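Local coordinates for protein superoxide reductase (Giardia intestinalis, PDB 4D7P) that probably reduces superoxide to hydrogen peroxide at a mononuclear iron centre, as a one-iron superoxide reductase of the desulfoferrodoxin family, at residues His46-Ile51 with Gly76-Ser81; Glu17-Glu22 with Val38-Thr43; Gly92-Ala97 with Cys104-Met109. All blocks are in the same frame, centred on the assembly; numbering follows the deposited sequence.

All three contacts belong to one small beta-sandwich domain with an iron at one end. Interactions 1 and 2 meet at the metal, their centres about 8 Å apart: H46 from the first and H19 and H40 from the second bind the iron, with H46 NE2 and H40 NE2 3.0 Å apart. Interaction 3 is centred about 14 Å from each of the others. Its A97 CB packs at 4.1 Å on I48 CG2 of interaction 1, in the strand next to it in the sheet. Toward interaction 2, W105 CG lies 3.3 Å from H19 CB, linking hairpin and iron site; C99 and H102, between segments 92-97 and 104-109, complete the iron's five bonded ligands.

Interaction 1. Residues His46-Ile51 with Gly76-Ser81; sequences HYIGTI and GEPVAS. With FE (Fe (III) ion), chain B.
I48 and I51 pack on P78 and A80 where the two sheets of an immunoglobulin-like beta sandwich face each other: segment 46-51 leads into a strand of the four-stranded sheet, and segment 76-81 into the outermost strand, within this chain, of the three-stranded one. H46 comes first, in the loop before the strand. Its CG stands anti to the backbone N (chi1 -173°), which carries NE2 to the iron at 2.1 Å, and it takes no part in the packing against 76-81. Y47 sends its ring away from that segment, toward W72 of the third subunit, and the CA of G49 lies in plane at the ring's edge. I48 begins the strand and turns into the sandwich. Its CB rests 3.8 Å from P78 CB, the two side chains crossing at about a right angle. The CG2 branch, anti to the backbone N, reaches the same P78 CB at 3.9 Å, while A97, C99 and C34 also pack on this isoleucine. I51, three residues on, reaches both P78 and A80. With CG1 beside its own backbone N (chi1 -67°) and the chain extended to CD1, it lays the CD1 methyl on the P78 backbone, 3.5 Å from P78 C. That backbone is bent: P78 is the centre of an inverse gamma turn, closed by V79 N bonding E77 O at 2.9 Å. Beyond the turn V79 directs its side chain away from 46-51, onto R83 of the second subunit, and A80 faces I51. S81 again points away from 46-51, its OG hydrogen-bonded to S81 OG of the second subunit. The other branch of I51, CG2, finishes the interface with its methyl 3.9 Å from A80 CB.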
ATOM      1  N   HIS A  46       0.607 -17.078  -8.083  1.00 35.95           N
ATOM      2  CA  HIS A  46      -0.843 -16.864  -8.158  1.00 32.44           C
ATOM      3  C   HIS A  46      -1.370 -16.370  -6.817  1.00 31.81           C
ATOM      4  O   HIS A  46      -1.315 -17.087  -5.807  1.00 35.08           O
ATOM      5  CB  HIS A  46      -1.580 -18.144  -8.569  1.00 36.90           C
ATOM      6  CG  HIS A  46      -3.051 -17.944  -8.812  1.00 40.62           C
ATOM      7  ND1 HIS A  46      -3.959 -18.980  -8.781  1.00 34.66           N
ATOM      8  CD2 HIS A  46      -3.764 -16.825  -9.087  1.00 37.56           C
ATOM      9  CE1 HIS A  46      -5.169 -18.511  -9.041  1.00 37.93           C
ATOM     10  NE2 HIS A  46      -5.082 -17.206  -9.222  1.00 34.11           N
ATOM     11  N   TYR A  47      -1.879 -15.145  -6.803  1.00 30.07           N
ATOM     12  CA  TYR A  47      -2.229 -14.508  -5.543  1.00 31.00           C
ATOM     13  C   TYR A  47      -3.287 -13.428  -5.712  1.00 33.82           C
ATOM     14  O   TYR A  47      -3.408 -12.827  -6.778  1.00 31.50           O
ATOM     15  CB  TYR A  47      -0.976 -13.907  -4.906  1.00 28.76           C
ATOM     16  CG  TYR A  47      -0.203 -12.943  -5.813  1.00 26.99           C
ATOM     17  CD1 TYR A  47      -0.495 -11.589  -5.815  1.00 25.19           C
ATOM     18  CD2 TYR A  47       0.822 -13.392  -6.644  1.00 25.90           C
ATOM     19  CE1 TYR A  47       0.199 -10.704  -6.616  1.00 27.32           C
ATOM     20  CE2 TYR A  47       1.539 -12.495  -7.469  1.00 29.74           C
ATOM     21  CZ  TYR A  47       1.209 -11.147  -7.436  1.00 29.20           C
ATOM     22  OH  TYR A  47       1.880 -10.221  -8.218  1.00 28.92           O
ATOM     23  N   ILE A  48      -4.071 -13.207  -4.665  1.00 29.26           N
ATOM     24  CA  ILE A  48      -4.826 -11.975  -4.569  1.00 25.69           C
ATOM     25  C   ILE A  48      -3.953 -11.031  -3.762  1.00 28.38           C
ATOM     26  O   ILE A  48      -3.626 -11.288  -2.594  1.00 30.17           O
ATOM     27  CB  ILE A  48      -6.209 -12.170  -3.931  1.00 27.21           C
ATOM     28  CG1 ILE A  48      -7.155 -12.776  -4.971  1.00 33.55           C
ATOM     29  CG2 ILE A  48      -6.772 -10.838  -3.432  1.00 25.57           C
ATOM     30  CD1 ILE A  48      -8.458 -13.291  -4.368  1.00 35.30           C
ATOM     31  N   GLY A  49      -3.525  -9.967  -4.426  1.00 26.37           N
ATOM     32  CA  GLY A  49      -2.532  -9.071  -3.878  1.00 21.77           C
ATOM     33  C   GLY A  49      -3.139  -7.987  -3.024  1.00 27.13           C
ATOM     34  O   GLY A  49      -2.522  -7.544  -2.044  1.00 24.40           O
ATOM     35  N   THR A  50      -4.338  -7.536  -3.386  1.00 25.01           N
ATOM     36  CA  THR A  50      -4.989  -6.493  -2.596  1.00 19.83           C
ATOM     37  C   THR A  50      -6.462  -6.759  -2.416  1.00 26.99           C
ATOM     38  O   THR A  50      -7.111  -7.345  -3.275  1.00 26.89           O
ATOM     39  CB  THR A  50      -4.853  -5.066  -3.226  1.00 23.21           C
ATOM     40  OG1 THR A  50      -5.452  -5.053  -4.533  1.00 23.12           O
ATOM     41  CG2 THR A  50      -3.387  -4.612  -3.304  1.00 24.05           C
ATOM     42  N   ILE A  51      -6.979  -6.305  -1.286  1.00 23.88           N
ATOM     43  CA  ILE A  51      -8.402  -6.301  -1.029  1.00 22.35           C
ATOM     44  C   ILE A  51      -8.695  -4.873  -0.620  1.00 26.53           C
ATOM     45  O   ILE A  51      -8.179  -4.399   0.399  1.00 22.73           O
ATOM     46  CB  ILE A  51      -8.801  -7.292   0.070  1.00 25.58           C
ATOM     47  CG1 ILE A  51      -8.568  -8.740  -0.384  1.00 28.68           C
ATOM     48  CG2 ILE A  51     -10.242  -7.081   0.475  1.00 23.36           C
ATOM     49  CD1 ILE A  51      -8.674  -9.741   0.756  1.00 29.73           C
ATOM     50  N   GLY A  76       0.419 -14.631   2.811  1.00 36.75           N
ATOM     51  CA  GLY A  76      -0.848 -14.523   3.501  1.00 26.25           C
ATOM     52  C   GLY A  76      -1.975 -14.896   2.568  1.00 30.83           C
ATOM     53  O   GLY A  76      -1.870 -14.745   1.343  1.00 27.31           O
ATOM     54  N   GLU A  77      -3.063 -15.380   3.150  1.00 28.94           N
ATOM     55  CA  GLU A  77      -4.271 -15.703   2.394  1.00 26.53           C
ATOM     56  C   GLU A  77      -5.127 -14.461   2.248  1.00 24.01           C
ATOM     57  O   GLU A  77      -4.974 -13.537   3.038  1.00 24.06           O
ATOM     58  CB  GLU A  77      -5.039 -16.813   3.104  1.00 29.95           C
ATOM     59  CG  GLU A  77      -4.173 -18.032   3.339  1.00 37.81           C
ATOM     60  CD  GLU A  77      -4.983 -19.221   3.770  1.00 39.98           C
ATOM     61  OE1 GLU A  77      -5.579 -19.870   2.892  1.00 52.85           O
ATOM     62  OE2 GLU A  77      -5.024 -19.505   4.981  1.00 43.50           O
ATOM     63  N   PRO A  78      -6.007 -14.421   1.230  1.00 27.67           N
ATOM     64  CA  PRO A  78      -6.784 -13.197   0.954  1.00 21.64           C
ATOM     65  C   PRO A  78      -7.961 -12.999   1.898  1.00 26.22           C
ATOM     66  O   PRO A  78      -9.112 -13.296   1.562  1.00 26.13           O
ATOM     67  CB  PRO A  78      -7.278 -13.405  -0.483  1.00 26.48           C
ATOM     68  CG  PRO A  78      -7.326 -14.911  -0.636  1.00 30.77           C
ATOM     69  CD  PRO A  78      -6.111 -15.395   0.126  1.00 24.77           C
ATOM     70  N   VAL A  79      -7.644 -12.488   3.085  1.00 26.67           N
ATOM     71  CA  VAL A  79      -8.626 -11.987   4.023  1.00 22.87           C
ATOM     72  C   VAL A  79      -8.319 -10.531   4.341  1.00 25.30           C
ATOM     73  O   VAL A  79      -7.202 -10.044   4.093  1.00 21.78           O
ATOM     74  CB  VAL A  79      -8.622 -12.799   5.330  1.00 24.24           C
ATOM     75  CG1 VAL A  79      -8.863 -14.272   5.029  1.00 24.06           C
ATOM     76  CG2 VAL A  79      -7.296 -12.645   6.032  1.00 23.72           C
ATOM     77  N   ALA A  80      -9.302  -9.839   4.899  1.00 22.70           N
ATOM     78  CA  ALA A  80      -9.086  -8.489   5.387  1.00 18.51           C
ATOM     79  C   ALA A  80     -10.178  -8.087   6.362  1.00 21.76           C
ATOM     80  O   ALA A  80     -11.244  -8.704   6.403  1.00 26.04           O
ATOM     81  CB  ALA A  80      -9.026  -7.481   4.205  1.00 20.68           C
ATOM     82  N   SER A  81      -9.916  -7.058   7.162  1.00 20.84           N
ATOM     83  CA  SER A  81     -11.025  -6.412   7.846  1.00 24.22           C
ATOM     84  C   SER A  81     -10.844  -4.903   7.937  1.00 24.48           C
ATOM     85  O   SER A  81      -9.729  -4.381   7.916  1.00 20.26           O
ATOM     86  CB  SER A  81     -11.249  -7.021   9.239  1.00 28.59           C
ATOM     87  OG  SER A  81     -10.064  -7.076  10.005  1.00 38.73           O
TER
HETATM   88 FE    FE B 201      -6.887 -16.125  -9.306  1.00 37.83          FE

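Interaction 2. Residues Glu17-Glu22 with Val38-Thr43; sequences EKHVPE and VMHPAT. With FE (Fe (III) ion), chain B.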
ATOM      1  N   GLU A  17     -12.929 -22.097  -8.870  1.00 74.62           N
ATOM      2  CA  GLU A  17     -12.063 -21.206  -8.088  1.00 68.61           C
ATOM      3  C   GLU A  17     -12.781 -19.870  -7.843  1.00 64.01           C
ATOM      4  O   GLU A  17     -13.454 -19.347  -8.742  1.00 56.75           O
ATOM      5  CB  GLU A  17     -10.724 -20.993  -8.813  1.00 67.50           C
ATOM      6  CG  GLU A  17      -9.742 -20.052  -8.121  1.00 67.51           C
ATOM      7  CD  GLU A  17      -8.476 -19.815  -8.941  1.00 68.85           C
ATOM      8  OE1 GLU A  17      -7.730 -20.787  -9.190  1.00 66.87           O
ATOM      9  OE2 GLU A  17      -8.225 -18.654  -9.338  1.00 63.62           O
ATOM     10  N   LYS A  18     -12.655 -19.325  -6.632  1.00 62.33           N
ATOM     11  CA  LYS A  18     -13.445 -18.154  -6.256  1.00 55.70           C
ATOM     12  C   LYS A  18     -12.579 -16.939  -5.928  1.00 47.57           C
ATOM     13  O   LYS A  18     -11.605 -17.022  -5.176  1.00 41.12           O
ATOM     14  CB  LYS A  18     -14.358 -18.482  -5.068  1.00 59.03           C
ATOM     15  CG  LYS A  18     -15.173 -19.768  -5.224  1.00 64.72           C
ATOM     16  CD  LYS A  18     -16.184 -19.701  -6.374  1.00 65.14           C
ATOM     17  CE  LYS A  18     -17.012 -20.989  -6.455  1.00 64.35           C
ATOM     18  NZ  LYS A  18     -18.055 -20.964  -7.523  1.00 64.41           N
ATOM     19  N   HIS A  19     -12.952 -15.806  -6.511  1.00 46.46           N
ATOM     20  CA  HIS A  19     -12.226 -14.557  -6.329  1.00 36.86           C
ATOM     21  C   HIS A  19     -13.101 -13.531  -5.573  1.00 37.93           C
ATOM     22  O   HIS A  19     -12.593 -12.559  -5.023  1.00 41.00           O
ATOM     23  CB  HIS A  19     -11.795 -13.967  -7.684  1.00 36.31           C
ATOM     24  CG  HIS A  19     -10.680 -14.700  -8.381  1.00 35.89           C
ATOM     25  ND1 HIS A  19     -10.904 -15.761  -9.233  1.00 36.66           N
ATOM     26  CD2 HIS A  19      -9.345 -14.464  -8.428  1.00 40.18           C
ATOM     27  CE1 HIS A  19      -9.752 -16.177  -9.735  1.00 39.18           C
ATOM     28  NE2 HIS A  19      -8.789 -15.398  -9.273  1.00 30.88           N
ATOM     29  N   VAL A  20     -14.415 -13.738  -5.551  1.00 41.11           N
ATOM     30  CA  VAL A  20     -15.305 -12.680  -5.074  1.00 39.20           C
ATOM     31  C   VAL A  20     -15.181 -12.424  -3.577  1.00 39.86           C
ATOM     32  O   VAL A  20     -15.388 -13.328  -2.778  1.00 39.31           O
ATOM     33  CB  VAL A  20     -16.752 -12.997  -5.407  1.00 44.25           C
ATOM     34  CG1 VAL A  20     -17.663 -11.882  -4.880  1.00 36.86           C
ATOM     35  CG2 VAL A  20     -16.899 -13.169  -6.911  1.00 45.02           C
ATOM     36  N   PRO A  21     -14.844 -11.182  -3.191  1.00 40.40           N
ATOM     37  CA  PRO A  21     -14.644 -10.882  -1.766  1.00 35.27           C
ATOM     38  C   PRO A  21     -15.939 -10.919  -0.943  1.00 38.22           C
ATOM     39  O   PRO A  21     -16.710  -9.955  -0.963  1.00 40.77           O
ATOM     40  CB  PRO A  21     -14.042  -9.466  -1.786  1.00 36.36           C
ATOM     41  CG  PRO A  21     -14.515  -8.869  -3.070  1.00 34.91           C
ATOM     42  CD  PRO A  21     -14.583 -10.010  -4.050  1.00 37.97           C
ATOM     43  N   GLU A  22     -16.171 -12.025  -0.232  1.00 37.34           N
ATOM     44  CA  GLU A  22     -17.278 -12.104   0.724  1.00 33.75           C
ATOM     45  C   GLU A  22     -17.160 -11.000   1.765  1.00 35.93           C
ATOM     46  O   GLU A  22     -16.087 -10.777   2.312  1.00 39.70           O
ATOM     47  CB  GLU A  22     -17.308 -13.468   1.427  1.00 40.43           C
ATOM     48  CG  GLU A  22     -18.558 -13.700   2.293  1.00 49.85           C
ATOM     49  CD  GLU A  22     -18.424 -14.885   3.262  1.00 53.83           C
ATOM     50  OE1 GLU A  22     -17.456 -14.910   4.057  1.00 48.07           O
ATOM     51  OE2 GLU A  22     -19.300 -15.782   3.245  1.00 53.58           O
ATOM     52  N   VAL A  38     -14.628 -21.254  -0.727  1.00 60.53           N
ATOM     53  CA  VAL A  38     -13.275 -21.688  -1.060  1.00 54.90           C
ATOM     54  C   VAL A  38     -12.273 -20.532  -0.991  1.00 47.46           C
ATOM     55  O   VAL A  38     -12.488 -19.473  -1.587  1.00 44.45           O
ATOM     56  CB  VAL A  38     -13.210 -22.300  -2.464  1.00 54.63           C
ATOM     57  CG1 VAL A  38     -11.901 -23.044  -2.641  1.00 47.69           C
ATOM     58  CG2 VAL A  38     -14.397 -23.218  -2.696  1.00 63.46           C
ATOM     59  N   MET A  39     -11.180 -20.728  -0.265  1.00 36.13           N
ATOM     60  CA  MET A  39     -10.158 -19.698  -0.190  1.00 40.00           C
ATOM     61  C   MET A  39      -9.316 -19.704  -1.453  1.00 42.16           C
ATOM     62  O   MET A  39      -8.773 -20.740  -1.834  1.00 37.79           O
ATOM     63  CB  MET A  39      -9.272 -19.904   1.028  1.00 38.85           C
ATOM     64  CG  MET A  39      -8.303 -18.760   1.256  1.00 33.42           C
ATOM     65  SD  MET A  39      -9.074 -17.270   1.956  1.00 40.33           S
ATOM     66  CE  MET A  39      -9.648 -17.886   3.539  1.00 31.34           C
ATOM     67  N   HIS A  40      -9.209 -18.549  -2.102  1.00 38.86           N
ATOM     68  CA  HIS A  40      -8.383 -18.406  -3.305  1.00 43.37           C
ATOM     69  C   HIS A  40      -6.936 -18.781  -3.017  1.00 39.58           C
ATOM     70  O   HIS A  40      -6.475 -18.597  -1.900  1.00 37.57           O
ATOM     71  CB  HIS A  40      -8.465 -16.970  -3.819  1.00 40.00           C
ATOM     72  CG  HIS A  40      -7.667 -16.712  -5.060  1.00 39.58           C
ATOM     73  ND1 HIS A  40      -6.307 -16.482  -5.041  1.00 34.80           N
ATOM     74  CD2 HIS A  40      -8.049 -16.610  -6.358  1.00 35.17           C
ATOM     75  CE1 HIS A  40      -5.887 -16.255  -6.273  1.00 41.12           C
ATOM     76  NE2 HIS A  40      -6.925 -16.324  -7.089  1.00 35.90           N
ATOM     77  N   PRO A  41      -6.226 -19.335  -4.014  1.00 35.41           N
ATOM     78  CA  PRO A  41      -4.806 -19.637  -3.819  1.00 42.09           C
ATOM     79  C   PRO A  41      -3.953 -18.454  -3.357  1.00 36.85           C
ATOM     80  O   PRO A  41      -4.268 -17.271  -3.567  1.00 31.86           O
ATOM     81  CB  PRO A  41      -4.362 -20.116  -5.208  1.00 42.22           C
ATOM     82  CG  PRO A  41      -5.582 -20.778  -5.747  1.00 35.64           C
ATOM     83  CD  PRO A  41      -6.741 -19.932  -5.260  1.00 35.18           C
ATOM     84  N   ALA A  42      -2.856 -18.814  -2.705  1.00 36.27           N
ATOM     85  CA  ALA A  42      -1.904 -17.864  -2.159  1.00 38.12           C
ATOM     86  C   ALA A  42      -0.500 -18.394  -2.406  1.00 42.52           C
ATOM     87  O   ALA A  42       0.079 -19.106  -1.572  1.00 34.58           O
ATOM     88  CB  ALA A  42      -2.154 -17.648  -0.674  1.00 38.14           C
ATOM     89  N   THR A  43       0.028 -18.077  -3.583  1.00 38.41           N
ATOM     90  CA  THR A  43       1.364 -18.505  -3.976  1.00 34.38           C
ATOM     91  C   THR A  43       2.115 -17.339  -4.591  1.00 38.20           C
ATOM     92  O   THR A  43       1.516 -16.296  -4.881  1.00 39.20           O
ATOM     93  CB  THR A  43       1.327 -19.664  -5.005  1.00 38.36           C
ATOM     94  OG1 THR A  43       0.852 -19.163  -6.259  1.00 37.68           O
ATOM     95  CG2 THR A  43       0.407 -20.791  -4.531  1.00 41.35           C
TER
HETATM   96 FE    FE B 201      -6.887 -16.125  -9.306  1.00 37.83          FE
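This contact builds part of the iron centre of superoxide reductase: H19, from the loop before strand 21-26, and H40, from the loop after strand 29-34, hold the same iron through NE2. The bond lengths are 2.0 Å from H19 NE2 to the iron and 2.2 Å from H40 NE2 to the iron. The shared metal brings the two nitrogens to 3.0 Å, H19 NE2 to H40 NE2, a spacing set by coordination rather than by a proton between them. The rings meet obliquely, planes at 58°, with H40 CD2 above one face of the H19 imidazole near its rim. H40 stretches from its backbone with CG anti to N (chi1 -179°), and its rotation is fixed from behind: ND1 donates to P41 O at 2.6 Å, on a lone pair in the carbonyl plane though 21° out of the ring plane. K18 O sits at the edge of this ring, near its plane, 3.4 Å from H40 CB, while K18 CG and V38 CB meet at 4.2 Å on a solvent-exposed side of the contact. E17 reaches in extended, its carboxylate beside the P41 ring. In other members of this family a glutamate can bind the ferric ion as sixth ligand; the longer approach here may reflect the photoreduction to which this centre is highly sensitive. E17 OE2 stops 2.9 Å from the iron, longer than the bonds from H19 and H40.

Interaction 3. Residues Gly92-Ala97 with Cys104-Met109; sequences GLLAVA and CWENYM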
ATOM      1  N   GLY A  92     -23.755   2.282   0.513  1.00 39.08           N
ATOM      2  CA  GLY A  92     -23.296   0.945   0.183  1.00 42.06           C
ATOM      3  C   GLY A  92     -21.795   0.783   0.365  1.00 35.97           C
ATOM      4  O   GLY A  92     -21.065   1.776   0.417  1.00 35.92           O
ATOM      5  N   LEU A  93     -21.346  -0.467   0.468  1.00 28.55           N
ATOM      6  CA  LEU A  93     -19.920  -0.805   0.515  1.00 33.53           C
ATOM      7  C   LEU A  93     -19.541  -1.638  -0.704  1.00 38.22           C
ATOM      8  O   LEU A  93     -20.291  -2.530  -1.126  1.00 36.34           O
ATOM      9  CB  LEU A  93     -19.574  -1.587   1.786  1.00 34.43           C
ATOM     10  CG  LEU A  93     -19.956  -0.943   3.106  1.00 31.49           C
ATOM     11  CD1 LEU A  93     -19.606  -1.873   4.269  1.00 29.74           C
ATOM     12  CD2 LEU A  93     -19.220   0.379   3.214  1.00 27.03           C
ATOM     13  N   LEU A  94     -18.370  -1.354  -1.253  1.00 33.27           N
ATOM     14  CA  LEU A  94     -17.869  -2.061  -2.423  1.00 36.43           C
ATOM     15  C   LEU A  94     -16.510  -2.654  -2.101  1.00 34.20           C
ATOM     16  O   LEU A  94     -15.562  -1.917  -1.833  1.00 29.07           O
ATOM     17  CB  LEU A  94     -17.762  -1.117  -3.633  1.00 33.29           C
ATOM     18  CG  LEU A  94     -17.089  -1.697  -4.882  1.00 33.58           C
ATOM     19  CD1 LEU A  94     -17.962  -2.779  -5.520  1.00 33.32           C
ATOM     20  CD2 LEU A  94     -16.725  -0.606  -5.884  1.00 37.16           C
ATOM     21  N   ALA A  95     -16.416  -3.981  -2.106  1.00 33.01           N
ATOM     22  CA  ALA A  95     -15.134  -4.649  -1.891  1.00 33.09           C
ATOM     23  C   ALA A  95     -14.559  -5.033  -3.242  1.00 37.93           C
ATOM     24  O   ALA A  95     -15.297  -5.448  -4.137  1.00 35.54           O
ATOM     25  CB  ALA A  95     -15.301  -5.891  -0.988  1.00 25.45           C
ATOM     26  N   VAL A  96     -13.249  -4.887  -3.406  1.00 27.99           N
ATOM     27  CA  VAL A  96     -12.613  -5.231  -4.676  1.00 31.98           C
ATOM     28  C   VAL A  96     -11.319  -6.014  -4.469  1.00 32.81           C
ATOM     29  O   VAL A  96     -10.372  -5.516  -3.853  1.00 38.32           O
ATOM     30  CB  VAL A  96     -12.303  -3.976  -5.525  1.00 31.35           C
ATOM     31  CG1 VAL A  96     -11.537  -4.371  -6.756  1.00 27.44           C
ATOM     32  CG2 VAL A  96     -13.601  -3.269  -5.932  1.00 30.89           C
ATOM     33  N   ALA A  97     -11.292  -7.248  -4.967  1.00 31.26           N
ATOM     34  CA  ALA A  97     -10.118  -8.104  -4.839  1.00 27.93           C
ATOM     35  C   ALA A  97      -9.377  -8.171  -6.162  1.00 33.45           C
ATOM     36  O   ALA A  97     -10.001  -8.297  -7.210  1.00 32.21           O
ATOM     37  CB  ALA A  97     -10.522  -9.504  -4.379  1.00 30.58           C
ATOM     38  N   CYS A 104      -9.614  -8.147 -11.470  1.00 36.41           N
ATOM     39  CA  CYS A 104     -10.367  -7.610 -10.332  1.00 33.53           C
ATOM     40  C   CYS A 104     -11.741  -8.234 -10.191  1.00 37.95           C
ATOM     41  O   CYS A 104     -12.405  -8.508 -11.183  1.00 43.83           O
ATOM     42  CB  CYS A 104     -10.515  -6.089 -10.458  1.00 33.54           C
ATOM     43  SG  CYS A 104      -8.935  -5.184 -10.344  1.00 53.51           S
ATOM     44  N   TRP A 105     -12.168  -8.459  -8.954  1.00 36.10           N
ATOM     45  CA  TRP A 105     -13.493  -9.015  -8.692  1.00 34.51           C
ATOM     46  C   TRP A 105     -14.155  -8.222  -7.591  1.00 35.58           C
ATOM     47  O   TRP A 105     -13.581  -8.044  -6.519  1.00 36.38           O
ATOM     48  CB  TRP A 105     -13.390 -10.486  -8.314  1.00 41.05           C
ATOM     49  CG  TRP A 105     -12.855 -11.319  -9.419  1.00 49.76           C
ATOM     50  CD1 TRP A 105     -11.551 -11.409  -9.826  1.00 51.85           C
ATOM     51  CD2 TRP A 105     -13.603 -12.186 -10.271  1.00 44.80           C
ATOM     52  NE1 TRP A 105     -11.446 -12.282 -10.885  1.00 52.50           N
ATOM     53  CE2 TRP A 105     -12.693 -12.772 -11.179  1.00 45.49           C
ATOM     54  CE3 TRP A 105     -14.957 -12.529 -10.355  1.00 48.12           C
ATOM     55  CZ2 TRP A 105     -13.094 -13.679 -12.165  1.00 43.68           C
ATOM     56  CZ3 TRP A 105     -15.355 -13.428 -11.334  1.00 49.06           C
ATOM     57  CH2 TRP A 105     -14.427 -13.994 -12.225  1.00 45.11           C
ATOM     58  N   GLU A 106     -15.350  -7.717  -7.849  1.00 35.67           N
ATOM     59  CA  GLU A 106     -15.972  -6.866  -6.859  1.00 36.24           C
ATOM     60  C   GLU A 106     -17.242  -7.461  -6.269  1.00 40.47           C
ATOM     61  O   GLU A 106     -17.780  -8.454  -6.751  1.00 42.99           O
ATOM     62  CB  GLU A 106     -16.255  -5.486  -7.445  1.00 41.16           C
ATOM     63  CG  GLU A 106     -17.167  -5.470  -8.636  1.00 52.23           C
ATOM     64  CD  GLU A 106     -17.226  -4.105  -9.293  1.00 61.13           C
ATOM     65  OE1 GLU A 106     -16.355  -3.258  -8.993  1.00 58.61           O
ATOM     66  OE2 GLU A 106     -18.144  -3.880 -10.112  1.00 70.51           O
ATOM     67  N   ASN A 107     -17.694  -6.848  -5.187  1.00 40.03           N
ATOM     68  CA  ASN A 107     -18.896  -7.274  -4.501  1.00 40.80           C
ATOM     69  C   ASN A 107     -19.492  -6.061  -3.822  1.00 39.35           C
ATOM     70  O   ASN A 107     -18.812  -5.371  -3.066  1.00 38.42           O
ATOM     71  CB  ASN A 107     -18.597  -8.381  -3.485  1.00 39.85           C
ATOM     72  CG  ASN A 107     -19.857  -8.925  -2.833  1.00 46.28           C
ATOM     73  OD1 ASN A 107     -20.968  -8.622  -3.267  1.00 49.67           O
ATOM     74  ND2 ASN A 107     -19.691  -9.732  -1.792  1.00 41.85           N
ATOM     75  N   TYR A 108     -20.754  -5.783  -4.118  1.00 37.06           N
ATOM     76  CA  TYR A 108     -21.416  -4.615  -3.563  1.00 39.64           C
ATOM     77  C   TYR A 108     -22.386  -5.033  -2.487  1.00 48.43           C
ATOM     78  O   TYR A 108     -23.129  -6.001  -2.658  1.00 49.76           O
ATOM     79  CB  TYR A 108     -22.161  -3.833  -4.643  1.00 35.51           C
ATOM     80  CG  TYR A 108     -22.839  -2.577  -4.132  1.00 39.74           C
ATOM     81  CD1 TYR A 108     -22.091  -1.465  -3.764  1.00 39.61           C
ATOM     82  CD2 TYR A 108     -24.226  -2.498  -4.027  1.00 44.08           C
ATOM     83  CE1 TYR A 108     -22.701  -0.306  -3.304  1.00 44.87           C
ATOM     84  CE2 TYR A 108     -24.845  -1.344  -3.569  1.00 43.21           C
ATOM     85  CZ  TYR A 108     -24.078  -0.251  -3.208  1.00 51.99           C
ATOM     86  OH  TYR A 108     -24.680   0.902  -2.748  1.00 58.37           O
ATOM     87  N   MET A 109     -22.370  -4.312  -1.373  1.00 43.12           N
ATOM     88  CA  MET A 109     -23.367  -4.520  -0.338  1.00 47.85           C
ATOM     89  C   MET A 109     -24.161  -3.241  -0.151  1.00 45.65           C
ATOM     90  O   MET A 109     -23.592  -2.183   0.115  1.00 46.69           O
ATOM     91  CB  MET A 109     -22.715  -4.946   0.973  1.00 45.70           C
ATOM     92  CG  MET A 109     -23.679  -5.021   2.137  1.00 38.89           C
ATOM     93  SD  MET A 109     -22.793  -5.318   3.665  1.00 49.55           S
ATOM     94  CE  MET A 109     -22.187  -6.966   3.322  1.00 43.30           C
TER
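Y108 brings the outer end of its ring over to the backbone of G92, with OH 3.2 Å from G92 CA, where the glycine has no side chain in the way. With chi1 at -178° the tyrosine extends away from its own N, beside the carbonyl carbon, which also sets CD1 3.4 Å from L93 O. L94 comes at the edge of the same ring by its CB, then bends its CD1 methyl the other way along the neighbouring strand to E106, 3.7 Å from E106 CB. V96 adds a second contact to the same carbon from the same strand: it runs alongside E106, pointing the same way, with CG2 3.8 Å from E106 CB. The glutamate's own CG sits between backbone N and carbonyl carbon, and from there the extended chain carries OE1 past the L94 methyls. L94, V96, E106 and Y108 all lie on one face of an antiparallel beta hairpin, strands 90-99 and 103-110, the second of which is an edge strand of the four-stranded sheet within the chain. Six backbone hydrogen bonds hold it, two each in the pairs L93-M109, A95-N107 and A97-W105. The M109 N to L93 O bond, at 2.7 Å, is nearly straight (173° at the hydrogen), whereas N107 N to A95 O is more bent, at 143°. On the opposite face the small A95 and A97 pack against the other sheet of the sandwich, on I32 and C34. N107 turns its end away from strand 92-97, and its ND2 bonds P21 O. W105 likewise leads away: its NE1 bonds H102 O, the indole stacks on the iron-binding H19, and A97 O, which accepts W105 N at 2.8 Å, lies near the plane of the ring at its edge.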